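Side-chain contacts in cell Inhibiting Factor (CifBp) (Burkholderia pseudomallei, PDB 3GQM), which deamidates a specific glutamine side chain of host NEDD8 to glutamate, thereby shutting down cullin-RING ubiquitin ligases and inhibiting the host cell cycle: residues A136-V139 against N140-S144; D261-Q264 against F265-N268; E75-V78 against T79-G83; N109-F112 against K113-E117; M220-D223 against V224-R227. All coordinates share one frame; numbering follows the deposited sequence.

Contact 1: A136-V139 against N140-S144; sequences AEHV and NTLDS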
loop_
_atom_site.group_PDB
_atom_site.type_symbol
_atom_site.label_atom_id
_atom_site.label_comp_id
_atom_site.label_asym_id
_atom_site.label_seq_id
_atom_site.Cartn_x
_atom_site.Cartn_y
_atom_site.Cartn_z
ATOM N N ALA A 136 -0.574 15.745 11.447
ATOM C CA ALA A 136 -0.719 17.158 11.072
ATOM C C ALA A 136 0.593 17.904 11.195
ATOM O O ALA A 136 0.930 18.693 10.327
ATOM C CB ALA A 136 -1.802 17.863 11.879
ATOM N N GLU A 137 1.337 17.610 12.255
ATOM C CA GLU A 137 2.592 18.283 12.527
ATOM C C GLU A 137 3.498 18.003 11.354
ATOM O O GLU A 137 4.055 18.930 10.745
ATOM C CB GLU A 137 3.244 17.740 13.811
ATOM C CG GLU A 137 4.441 18.549 14.250
ATOM C CD GLU A 137 5.122 18.046 15.529
ATOM O OE1 GLU A 137 4.686 17.020 16.112
ATOM O OE2 GLU A 137 6.115 18.697 15.940
ATOM N N HIS A 138 3.615 16.715 11.031
ATOM C CA HIS A 138 4.498 16.287 9.955
ATOM C C HIS A 138 4.134 16.863 8.578
ATOM O O HIS A 138 4.992 17.430 7.908
ATOM C CB HIS A 138 4.624 14.767 9.904
ATOM C CG HIS A 138 5.613 14.310 8.886
ATOM N ND1 HIS A 138 6.972 14.447 9.062
ATOM C CD2 HIS A 138 5.442 13.784 7.650
ATOM C CE1 HIS A 138 7.599 13.998 7.991
ATOM N NE2 HIS A 138 6.694 13.582 7.124
ATOM N N VAL A 139 2.868 16.755 8.183
ATOM C CA VAL A 139 2.422 17.275 6.878
ATOM C C VAL A 139 2.709 18.765 6.761
ATOM O O VAL A 139 3.118 19.242 5.706
ATOM C CB VAL A 139 0.896 17.002 6.578
ATOM C CG1 VAL A 139 0.468 17.627 5.231
ATOM C CG2 VAL A 139 0.596 15.497 6.545
ATOM N N ASN A 140 2.529 19.495 7.859
ATOM C CA ASN A 140 2.811 20.923 7.857
ATOM C C ASN A 140 4.269 21.282 7.611
ATOM O O ASN A 140 4.561 22.439 7.367
ATOM C CB ASN A 140 2.343 21.576 9.153
ATOM C CG ASN A 140 0.843 21.694 9.221
ATOM O OD1 ASN A 140 0.146 21.654 8.189
ATOM N ND2 ASN A 140 0.320 21.827 10.441
ATOM N N THR A 141 5.170 20.299 7.670
ATOM C CA THR A 141 6.576 20.544 7.352
ATOM C C THR A 141 6.941 20.210 5.895
ATOM O O THR A 141 8.030 20.533 5.443
ATOM C CB THR A 141 7.522 19.805 8.326
ATOM O OG1 THR A 141 7.627 18.417 7.953
ATOM C CG2 THR A 141 7.005 19.922 9.762
ATOM N N LEU A 142 6.022 19.586 5.152
ATOM C CA LEU A 142 6.303 19.123 3.786
ATOM C C LEU A 142 6.254 20.228 2.727
ATOM O O LEU A 142 5.409 21.111 2.784
ATOM C CB LEU A 142 5.334 17.988 3.415
ATOM C CG LEU A 142 5.271 16.783 4.365
ATOM C CD1 LEU A 142 4.383 15.687 3.813
ATOM C CD2 LEU A 142 6.621 16.250 4.645
ATOM N N ASP A 143 7.151 20.162 1.750
ATOM C CA ASP A 143 7.234 21.169 0.700
ATOM C C ASP A 143 5.917 21.163 -0.091
ATOM O O ASP A 143 5.492 20.124 -0.599
ATOM C CB ASP A 143 8.409 20.807 -0.189
ATOM C CG ASP A 143 8.848 21.918 -1.112
ATOM O OD1 ASP A 143 8.004 22.587 -1.753
ATOM O OD2 ASP A 143 10.090 22.081 -1.234
ATOM N N SER A 144 5.266 22.323 -0.146
ATOM C CA SER A 144 4.029 22.531 -0.913
ATOM C C SER A 144 4.155 22.168 -2.391
ATOM O O SER A 144 3.173 21.805 -3.026
ATOM C CB SER A 144 3.589 23.999 -0.834
ATOM O OG SER A 144 3.158 24.330 0.468
#
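His138 O is gripped twice by Thr141, once by the hydroxyl and once by the amide. Thr141 OG1 donates to His138 O over 2.8 Å, in the carbonyl plane and on a lone pair, whereas Thr141 N reaches the same oxygen at 2.9 Å from well above that plane. The hydroxyl gets there because chi1 of Thr141 is 79°, which sets OG1 between its own N and carbonyl carbon, while the methyl CG2 swings over to Glu137 O at 3.3 Å.

The imidazole of His138 is approached obliquely by Thr141 and Leu142. Leu142 CD2 lies 3.6 Å from His138 NE2, a van der Waals contact of the methyl with a nitrogen whose hydrogen bond is made with Ser257 OG of strand 253-260. With CG anti to the backbone N (chi1 -175°), the ring lies beside its carbonyl carbon, on the flank where Leu142 passes. Leu142 CB and CG also rest on Val139 O, and Arg173 packs against both Val139 and Leu142.

Backbone bonds trace the change of course. Asn140 N still donates helically to Ala136 O at 3.0 Å, but Leu142 N then bonds to Val139 O over 3.0 Å. This i to i+3 bond closes the beta turn from Val139 to Leu142, and the backbone angles of Asn140 and Thr141 make it type I; by it helix 135-139 ends at the surface and leads toward strand 147-154.

Contact 2: D261-Q264 against F265-N268; sequences DFRQ and FQRN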
loop_
_atom_site.group_PDB
_atom_site.type_symbol
_atom_site.label_atom_id
_atom_site.label_comp_id
_atom_site.label_asym_id
_atom_site.label_seq_id
_atom_site.Cartn_x
_atom_site.Cartn_y
_atom_site.Cartn_z
ATOM N N ASP A 261 8.929 11.933 -7.555
ATOM C CA ASP A 261 8.699 12.558 -8.836
ATOM C C ASP A 261 7.481 11.943 -9.516
ATOM O O ASP A 261 7.487 10.764 -9.831
ATOM C CB ASP A 261 9.879 12.293 -9.762
ATOM C CG ASP A 261 9.717 13.012 -11.077
ATOM O OD1 ASP A 261 10.124 14.182 -11.125
ATOM O OD2 ASP A 261 9.153 12.441 -12.038
ATOM N N PHE A 262 6.467 12.733 -9.806
ATOM C CA PHE A 262 5.313 12.167 -10.509
ATOM C C PHE A 262 5.555 11.484 -11.859
ATOM O O PHE A 262 4.940 10.454 -12.172
ATOM C CB PHE A 262 4.195 13.212 -10.640
ATOM C CG PHE A 262 2.951 12.658 -11.214
ATOM C CD1 PHE A 262 2.109 11.861 -10.415
ATOM C CD2 PHE A 262 2.624 12.897 -12.558
ATOM C CE1 PHE A 262 0.952 11.298 -10.951
ATOM C CE2 PHE A 262 1.470 12.359 -13.118
ATOM C CZ PHE A 262 0.622 11.560 -12.326
ATOM N N ARG A 263 6.389 12.070 -12.699
ATOM C CA ARG A 263 6.667 11.438 -14.013
ATOM C C ARG A 263 7.452 10.154 -13.858
ATOM O O ARG A 263 7.276 9.233 -14.643
ATOM C CB ARG A 263 7.466 12.373 -14.948
ATOM C CG ARG A 263 6.660 13.576 -15.445
ATOM C CD ARG A 263 7.465 14.286 -16.581
ATOM N NE ARG A 263 6.869 15.555 -16.980
ATOM C CZ ARG A 263 5.723 15.648 -17.662
ATOM N NH1 ARG A 263 5.252 16.842 -17.984
ATOM N NH2 ARG A 263 5.059 14.551 -18.021
ATOM N N GLN A 264 8.325 10.100 -12.863
ATOM C CA GLN A 264 9.108 8.840 -12.599
ATOM C C GLN A 264 8.166 7.739 -12.194
ATOM O O GLN A 264 8.278 6.602 -12.717
ATOM C CB GLN A 264 10.178 9.035 -11.505
ATOM C CG GLN A 264 11.231 7.926 -11.500
ATOM C CD GLN A 264 11.809 7.661 -12.908
ATOM O OE1 GLN A 264 12.222 8.571 -13.605
ATOM N NE2 GLN A 264 11.801 6.422 -13.324
ATOM N N PHE A 265 7.207 8.092 -11.304
ATOM C CA PHE A 265 6.125 7.160 -10.916
ATOM C C PHE A 265 5.378 6.573 -12.137
ATOM O O PHE A 265 5.192 5.347 -12.273
ATOM C CB PHE A 265 5.128 7.838 -9.943
ATOM C CG PHE A 265 3.858 7.016 -9.663
ATOM C CD1 PHE A 265 3.899 5.625 -9.547
ATOM C CD2 PHE A 265 2.634 7.651 -9.479
ATOM C CE1 PHE A 265 2.748 4.884 -9.328
ATOM C CE2 PHE A 265 1.462 6.913 -9.238
ATOM C CZ PHE A 265 1.516 5.530 -9.149
ATOM N N GLN A 266 4.923 7.469 -13.001
ATOM C CA GLN A 266 4.215 7.084 -14.227
ATOM C C GLN A 266 5.107 6.202 -15.046
ATOM O O GLN A 266 4.690 5.177 -15.547
ATOM C CB GLN A 266 3.887 8.322 -15.042
ATOM C CG GLN A 266 2.828 9.200 -14.428
ATOM C CD GLN A 266 2.439 10.281 -15.415
ATOM O OE1 GLN A 266 3.208 11.202 -15.675
ATOM N NE2 GLN A 266 1.262 10.166 -15.976
ATOM N N ARG A 267 6.352 6.604 -15.141
ATOM C CA ARG A 267 7.320 5.868 -15.919
ATOM C C ARG A 267 7.539 4.450 -15.327
ATOM O O ARG A 267 7.491 3.454 -16.065
ATOM C CB ARG A 267 8.631 6.678 -16.028
ATOM C CG ARG A 267 9.511 6.212 -17.157
ATOM C CD ARG A 267 10.670 7.221 -17.451
ATOM N NE ARG A 267 11.325 6.905 -18.738
ATOM C CZ ARG A 267 10.859 7.197 -19.968
ATOM N NH1 ARG A 267 9.715 7.846 -20.180
ATOM N NH2 ARG A 267 11.560 6.823 -21.019
ATOM N N ASN A 268 7.740 4.344 -14.021
ATOM C CA ASN A 268 7.876 2.998 -13.401
ATOM C C ASN A 268 6.652 2.166 -13.628
ATOM O O ASN A 268 6.749 0.958 -13.967
ATOM C CB ASN A 268 8.179 3.082 -11.895
ATOM C CG ASN A 268 9.497 3.747 -11.604
ATOM O OD1 ASN A 268 10.402 3.737 -12.455
ATOM N ND2 ASN A 268 9.645 4.329 -10.379
HETATM O O HOH W 1 5.085 11.820 -17.611
#
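The Phe262 ring carries the side chain of Gln266 over one face: Gln266 CG stands 4.1 Å from the ring centroid and 27° off the normal, a CH-pi contact. Beyond it the amide lies near the CE2 corner, with Gln266 CD 3.2 Å from Phe262 CE2 and the amide plane turned 32° from the ring. Phe265 approaches the same ring obliquely, its CD2 4.3 Å from Phe262 CE1.

At the edge of the Arg263 guanidinium, in its plane, a water accepts from NH2 at 2.8 Å and donates to Gln266 OE1. The extended Arg263 chain runs beside Gln266 in the same direction, so this single water links their ends.

A third flat pair is made of amides. The Gln264 chain bends at chi2 (49°) and brings NE2 to Asn268 OD1 at 3.1 Å; the acceptor is near the Gln264 amide plane, but the donor stands above the Asn268 carbonyl plane.

Asp261 is the N-cap, its OD2 taking the Gln264 N-H at 2.6 Å through the anti lone pair. From the first two turns of helix 262-273, Phe262 and Gln266 face helix 29-42, Phe265 packs on helices 29-42 and 104-116, and Asn268 ND2 donates to Leu114 O and Glu117 O.

Contact 3: E75-V78 against T79-G83; sequences EKSV and TDFGG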
loop_
_atom_site.group_PDB
_atom_site.type_symbol
_atom_site.label_atom_id
_atom_site.label_comp_id
_atom_site.label_asym_id
_atom_site.label_seq_id
_atom_site.Cartn_x
_atom_site.Cartn_y
_atom_site.Cartn_z
ATOM N N GLU A 75 10.396 -22.277 -9.399
ATOM C CA GLU A 75 10.604 -23.671 -9.857
ATOM C C GLU A 75 11.637 -24.356 -8.942
ATOM O O GLU A 75 11.414 -25.436 -8.420
ATOM C CB GLU A 75 11.077 -23.740 -11.322
ATOM C CG GLU A 75 10.022 -23.346 -12.350
ATOM C CD GLU A 75 10.588 -23.178 -13.769
ATOM O OE1 GLU A 75 11.625 -23.832 -14.098
ATOM O OE2 GLU A 75 9.977 -22.396 -14.556
ATOM N N LYS A 76 12.762 -23.692 -8.749
ATOM C CA LYS A 76 13.807 -24.228 -7.894
ATOM C C LYS A 76 13.278 -24.587 -6.507
ATOM O O LYS A 76 13.448 -25.726 -6.018
ATOM C CB LYS A 76 14.953 -23.235 -7.808
ATOM C CG LYS A 76 16.097 -23.788 -7.004
ATOM C CD LYS A 76 17.144 -22.743 -6.686
ATOM C CE LYS A 76 17.989 -23.224 -5.455
ATOM N NZ LYS A 76 17.325 -22.872 -4.110
ATOM N N SER A 77 12.597 -23.636 -5.875
ATOM C CA SER A 77 12.023 -23.870 -4.546
ATOM C C SER A 77 11.078 -25.094 -4.541
ATOM O O SER A 77 11.054 -25.905 -3.590
ATOM C CB SER A 77 11.300 -22.591 -4.046
ATOM O OG SER A 77 10.345 -22.907 -3.039
ATOM N N VAL A 78 10.271 -25.228 -5.588
ATOM C CA VAL A 78 9.294 -26.307 -5.621
ATOM C C VAL A 78 10.054 -27.657 -5.717
ATOM O O VAL A 78 9.688 -28.640 -5.064
ATOM C CB VAL A 78 8.290 -26.115 -6.798
ATOM C CG1 VAL A 78 7.692 -27.448 -7.232
ATOM C CG2 VAL A 78 7.191 -25.139 -6.422
ATOM N N THR A 79 11.122 -27.674 -6.509
ATOM C CA THR A 79 11.971 -28.853 -6.626
ATOM C C THR A 79 12.608 -29.192 -5.288
ATOM O O THR A 79 12.622 -30.343 -4.893
ATOM C CB THR A 79 13.085 -28.641 -7.684
ATOM O OG1 THR A 79 12.507 -28.112 -8.877
ATOM C CG2 THR A 79 13.759 -29.953 -8.046
ATOM N N ASP A 80 13.149 -28.185 -4.603
ATOM C CA ASP A 80 13.707 -28.365 -3.264
ATOM C C ASP A 80 12.688 -29.147 -2.456
ATOM O O ASP A 80 13.035 -30.070 -1.728
ATOM C CB ASP A 80 14.018 -27.018 -2.602
ATOM C CG ASP A 80 15.220 -26.290 -3.228
ATOM O OD1 ASP A 80 15.965 -26.871 -4.048
ATOM O OD2 ASP A 80 15.441 -25.103 -2.898
ATOM N N PHE A 81 11.411 -28.837 -2.633
ATOM C CA PHE A 81 10.369 -29.466 -1.845
ATOM C C PHE A 81 9.878 -30.803 -2.370
ATOM O O PHE A 81 8.929 -31.356 -1.802
ATOM C CB PHE A 81 9.198 -28.502 -1.661
ATOM C CG PHE A 81 9.391 -27.566 -0.528
ATOM C CD1 PHE A 81 8.837 -27.845 0.708
ATOM C CD2 PHE A 81 10.158 -26.428 -0.680
ATOM C CE1 PHE A 81 9.023 -26.976 1.786
ATOM C CE2 PHE A 81 10.342 -25.555 0.374
ATOM C CZ PHE A 81 9.777 -25.827 1.612
ATOM N N GLY A 82 10.517 -31.309 -3.435
ATOM C CA GLY A 82 10.204 -32.614 -4.015
ATOM C C GLY A 82 8.965 -32.563 -4.872
ATOM O O GLY A 82 8.123 -33.460 -4.825
ATOM N N GLY A 83 8.842 -31.490 -5.649
ATOM C CA GLY A 83 7.730 -31.361 -6.581
ATOM C C GLY A 83 6.526 -30.615 -6.060
ATOM O O GLY A 83 6.316 -30.464 -4.833
#
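Lys76 reaches Asp80 with its tip. From CB the chain sets CG anti to the backbone N (chi1 -176°) and runs extended through CD; contact begins at CE, 4.1 Å from Asp80 OD2. A bend at chi4 (-85°) then brings Lys76 NZ to Asp80 OD2 at 3.2 Å, a salt bridge between residues one helical turn apart that uses the oxygen's syn lone pair. Asp80 CB rests on Ser77 O.

Thr79 grips Glu75 O with two donors. Its N-H comes in close to the carbonyl direction at 3.0 Å, while OG1 bonds at 2.9 Å from above the carbonyl plane.

The Phe81 ring presents its edge to Ser77 O, which lies in the ring plane 3.1 Å from CD2; Phe81 N bonds the same oxygen.

Two bonds back into the last turn show how the helix closes: Gly83 N to Val78 O at 3.0 Å and Gly82 N to Thr79 O at 2.7 Å. With positive phi at Gly82, they form a Schellman motif. Gly83 is then the N-cap of helix 84-91, so helix 67-80 passes almost directly into it; Val78 packs on Leu84 and Tyr87, and the Phe81 and Tyr87 rings meet edge to face across the junction.

Contact 4: N109-F112 against K113-E117; sequences NNIF and KLMTE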
loop_
_atom_site.group_PDB
_atom_site.type_symbol
_atom_site.label_atom_id
_atom_site.label_comp_id
_atom_site.label_asym_id
_atom_site.label_seq_id
_atom_site.Cartn_x
_atom_site.Cartn_y
_atom_site.Cartn_z
ATOM N N ASN A 109 4.527 -1.801 0.651
ATOM C CA ASN A 109 5.969 -1.772 0.413
ATOM C C ASN A 109 6.313 -1.630 -1.094
ATOM O O ASN A 109 7.102 -0.807 -1.468
ATOM C CB ASN A 109 6.644 -3.013 1.020
ATOM C CG ASN A 109 6.775 -2.940 2.527
ATOM O OD1 ASN A 109 6.675 -1.875 3.137
ATOM N ND2 ASN A 109 6.934 -4.080 3.137
ATOM N N ASN A 110 5.671 -2.418 -1.932
ATOM C CA ASN A 110 5.917 -2.386 -3.373
ATOM C C ASN A 110 5.388 -1.165 -4.126
ATOM O O ASN A 110 6.096 -0.611 -4.972
ATOM C CB ASN A 110 5.428 -3.695 -3.986
ATOM C CG ASN A 110 6.415 -4.822 -3.690
ATOM O OD1 ASN A 110 7.594 -4.689 -4.027
ATOM N ND2 ASN A 110 5.972 -5.884 -2.975
ATOM N N ILE A 111 4.162 -0.724 -3.811
ATOM C CA ILE A 111 3.661 0.531 -4.423
ATOM C C ILE A 111 4.477 1.751 -3.965
ATOM O O ILE A 111 4.711 2.696 -4.754
ATOM C CB ILE A 111 2.138 0.734 -4.171
ATOM C CG1 ILE A 111 1.340 -0.320 -4.995
ATOM C CG2 ILE A 111 1.744 2.190 -4.516
ATOM C CD1 ILE A 111 -0.102 -0.593 -4.470
ATOM N N PHE A 112 4.922 1.725 -2.713
ATOM C CA PHE A 112 5.870 2.737 -2.227
ATOM C C PHE A 112 7.162 2.795 -3.089
ATOM O O PHE A 112 7.587 3.892 -3.475
ATOM C CB PHE A 112 6.263 2.459 -0.768
ATOM C CG PHE A 112 7.188 3.513 -0.151
ATOM C CD1 PHE A 112 6.641 4.615 0.554
ATOM C CD2 PHE A 112 8.600 3.402 -0.287
ATOM C CE1 PHE A 112 7.460 5.607 1.120
ATOM C CE2 PHE A 112 9.459 4.369 0.286
ATOM C CZ PHE A 112 8.889 5.482 0.992
ATOM N N LYS A 113 7.812 1.636 -3.310
ATOM C CA LYS A 113 8.984 1.561 -4.186
ATOM C C LYS A 113 8.612 2.037 -5.587
ATOM O O LYS A 113 9.328 2.902 -6.146
ATOM C CB LYS A 113 9.564 0.130 -4.231
ATOM C CG LYS A 113 10.309 -0.280 -2.898
ATOM C CD LYS A 113 10.665 -1.800 -2.911
ATOM C CE LYS A 113 11.621 -2.181 -4.097
ATOM N NZ LYS A 113 12.981 -1.734 -3.737
ATOM N N LEU A 114 7.494 1.524 -6.139
ATOM C CA LEU A 114 7.040 1.984 -7.478
ATOM C C LEU A 114 6.939 3.509 -7.596
ATOM O O LEU A 114 7.348 4.084 -8.606
ATOM C CB LEU A 114 5.694 1.376 -7.884
ATOM C CG LEU A 114 5.308 1.427 -9.372
ATOM C CD1 LEU A 114 6.214 0.561 -10.198
ATOM C CD2 LEU A 114 3.913 0.962 -9.593
ATOM N N MET A 115 6.414 4.161 -6.572
ATOM C CA MET A 115 6.217 5.612 -6.636
ATOM C C MET A 115 7.525 6.425 -6.507
ATOM O O MET A 115 7.679 7.439 -7.182
ATOM C CB MET A 115 5.219 6.024 -5.541
ATOM C CG MET A 115 3.832 5.454 -5.792
ATOM S SD MET A 115 2.667 5.852 -4.497
ATOM C CE MET A 115 2.711 7.650 -4.576
ATOM N N THR A 116 8.435 5.973 -5.622
ATOM C CA THR A 116 9.564 6.769 -5.153
ATOM C C THR A 116 10.883 6.481 -5.860
ATOM O O THR A 116 11.758 7.308 -5.818
ATOM C CB THR A 116 9.819 6.540 -3.640
ATOM O OG1 THR A 116 10.003 5.145 -3.382
ATOM C CG2 THR A 116 8.634 7.061 -2.789
ATOM N N GLU A 117 11.040 5.330 -6.492
ATOM C CA GLU A 117 12.365 4.916 -7.019
ATOM C C GLU A 117 12.662 5.523 -8.386
ATOM O O GLU A 117 11.766 5.735 -9.203
ATOM C CB GLU A 117 12.514 3.390 -7.110
ATOM C CG GLU A 117 12.798 2.757 -5.754
ATOM C CD GLU A 117 12.873 1.232 -5.769
ATOM O OE1 GLU A 117 12.396 0.572 -6.737
ATOM O OE2 GLU A 117 13.401 0.691 -4.765
#
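Thr116 holds Phe112 O with two hydrogen bonds: OG1 donates at 2.7 Å and N at 3.1 Å, reaching the oxygen from opposite faces of its carbonyl plane; Met115 N adds a weak bond. With chi1 at 55°, Thr116 turns its hydroxyl back over the preceding turn. The regular helical ladder runs alongside, from Lys113 N to Asn109 O, Leu114 N to Asn110 O and Met115 N to Ile111 O.

Among the apolar contacts, the same Thr116 torsion directs its methyl to the Phe112 ring: CG2 stands 4.2 Å from the centroid and 12° off the normal, so the CH-pi contact falls almost over the ring centre. On another flank Ile111 CG2 meets Met115 SD at 3.8 Å, and Met115 CG also touches Ile111 O.

The charged pair sits at the helix end. Lys113 bends at chi3 and chi4 so that NZ forms a salt bridge with Glu117 OE2 at 2.7 Å, on the syn side of the carboxylate. Both residues are buried. The carbonyls of Tyr58, Thr60 and Ile122 also lie in hydrogen-bonding reach of NZ, four acceptors for three N-H groups, so some must share a hydrogen; Glu117 accepts from Leu62 N and Ile122 N.

Helix 104-116 begins at Cys104, an inferred active-site residue. Farther along it, Phe112, Met115 and Thr116 cover strand 147-154, Leu114 and Met115 meet helix 262-273, and Ile111 and Leu114 touch helix 47-53.

Contact 5: M220-D223 against V224-R227; sequences MPDD and VQTR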
loop_
_atom_site.group_PDB
_atom_site.type_symbol
_atom_site.label_atom_id
_atom_site.label_comp_id
_atom_site.label_asym_id
_atom_site.label_seq_id
_atom_site.Cartn_x
_atom_site.Cartn_y
_atom_site.Cartn_z
ATOM N N MET A 220 -10.985 7.030 21.814
ATOM C CA MET A 220 -12.101 7.718 21.256
ATOM C C MET A 220 -13.293 6.787 21.344
ATOM O O MET A 220 -13.134 5.569 21.358
ATOM C CB MET A 220 -11.811 8.209 19.822
ATOM C CG MET A 220 -10.817 9.410 19.746
ATOM S SD MET A 220 -10.345 9.770 17.999
ATOM C CE MET A 220 -8.870 10.818 18.105
ATOM N N PRO A 221 -14.504 7.354 21.433
ATOM C CA PRO A 221 -15.709 6.515 21.521
ATOM C C PRO A 221 -15.867 5.566 20.353
ATOM O O PRO A 221 -15.293 5.785 19.256
ATOM C CB PRO A 221 -16.842 7.531 21.497
ATOM C CG PRO A 221 -16.187 8.799 22.022
ATOM C CD PRO A 221 -14.840 8.786 21.397
ATOM N N ASP A 222 -16.653 4.523 20.594
ATOM C CA ASP A 222 -16.895 3.484 19.616
ATOM C C ASP A 222 -17.319 4.078 18.271
ATOM O O ASP A 222 -16.776 3.694 17.229
ATOM C CB ASP A 222 -17.972 2.503 20.116
ATOM C CG ASP A 222 -17.504 1.642 21.328
ATOM O OD1 ASP A 222 -16.307 1.700 21.742
ATOM O OD2 ASP A 222 -18.367 0.889 21.857
ATOM N N ASP A 223 -18.274 5.013 18.309
ATOM C CA ASP A 223 -18.904 5.542 17.105
ATOM C C ASP A 223 -17.960 6.442 16.314
ATOM O O ASP A 223 -18.056 6.530 15.105
ATOM C CB ASP A 223 -20.178 6.331 17.445
ATOM C CG ASP A 223 -21.301 5.433 18.002
ATOM O OD1 ASP A 223 -21.455 4.269 17.566
ATOM O OD2 ASP A 223 -22.004 5.899 18.939
ATOM N N VAL A 224 -17.122 7.162 17.034
ATOM C CA VAL A 224 -16.078 7.978 16.458
ATOM C C VAL A 224 -15.031 7.078 15.745
ATOM O O VAL A 224 -14.737 7.292 14.560
ATOM C CB VAL A 224 -15.444 8.849 17.559
ATOM C CG1 VAL A 224 -14.183 9.516 17.053
ATOM C CG2 VAL A 224 -16.483 9.893 18.078
ATOM N N GLN A 225 -14.518 6.060 16.451
ATOM C CA GLN A 225 -13.547 5.093 15.873
ATOM C C GLN A 225 -14.104 4.375 14.661
ATOM O O GLN A 225 -13.487 4.371 13.592
ATOM C CB GLN A 225 -13.109 4.065 16.910
ATOM C CG GLN A 225 -12.245 4.617 18.057
ATOM C CD GLN A 225 -12.004 3.551 19.150
ATOM O OE1 GLN A 225 -12.863 2.692 19.392
ATOM N NE2 GLN A 225 -10.850 3.599 19.789
ATOM N N THR A 226 -15.277 3.782 14.816
ATOM C CA THR A 226 -15.985 3.140 13.724
ATOM C C THR A 226 -16.170 4.070 12.505
ATOM O O THR A 226 -15.942 3.657 11.369
ATOM C CB THR A 226 -17.350 2.585 14.212
ATOM O OG1 THR A 226 -17.125 1.730 15.350
ATOM C CG2 THR A 226 -17.980 1.763 13.146
ATOM N N ARG A 227 -16.564 5.321 12.724
ATOM C CA ARG A 227 -16.784 6.208 11.579
ATOM C C ARG A 227 -15.490 6.711 10.932
ATOM O O ARG A 227 -15.431 6.859 9.724
ATOM C CB ARG A 227 -17.738 7.368 11.919
ATOM C CG ARG A 227 -19.184 6.874 12.036
ATOM C CD ARG A 227 -20.152 7.700 11.187
ATOM N NE ARG A 227 -21.569 7.456 11.501
ATOM C CZ ARG A 227 -22.128 7.690 12.692
ATOM N NH1 ARG A 227 -21.396 8.134 13.711
ATOM N NH2 ARG A 227 -23.425 7.446 12.878
#
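Val224 divides its two methyls between Met220 and Pro221. CG1 comes up to Met220 CB at 3.9 Å and lies 4.0 Å from Met220 SD, the two side chains crossing at about a right angle, so that the methyl touches the methionine both at its base and at its sulfur. CG2 instead faces the proline ring, 3.9 Å from Pro221 CD, and this pair meets at a slant. The fork follows from chi1 of 169°: CG1 is anti to the backbone N, CG2 anti to the carbonyl carbon.

Gln225 runs extended beyond CG and past Met220, with its CG near Met220 CB. Its carboxamide carbon CD lies 3.2 Å from Met220 O, but the angle is poor for a bond from NE2, whose hydrogen bond goes instead to Phe217 O.

Thr226 folds its hydroxyl back onto the first turn. OG1 donates to Asp222 O at 2.7 Å from above the carbonyl plane, and Thr226 N bonds the same oxygen at 2.8 Å, nearer the plane. The CB of Thr226 also lies close to that carbonyl.

Arg227 bends at chi2 (-129°) and passes its aliphatic part along Asp223 O, with CG 3.3 Å away. The opposite charges remain apart, Asp223 OD1 and Arg227 NH1 being 5.5 Å from each other, so no salt bridge forms, and any attraction between them is probably weak.

Pro221 occupies the N-cap and its carbonyl takes the Gln225 N-H at 178°, nearly straight. Together these features describe the amino-terminal turn of helix 222-233, opened by a Met-Pro pair that packs against the first turn.

Along the chain the order is contact 3, contact 4, contact 1, contact 5, contact 2. Contacts 2 and 4 touch, with centres 10 Å apart: side chains of helix 262-273 meet the end of helix 104-116, for example Phe265 on Met115. Contact 4, about 9 Å from the centre of the chain, lies against the antiparallel sheet. Contact 3 lies about 49 Å from contact 1 and 48 Å from contact 5 (centres), on the opposite side of the chain's centre. Only contact 4 lies in the core, on the helix that starts at the inferred active-site Cys104; the others sit at helix ends, contacts 1, 3 and 5 on the surface and contact 2 partly buried.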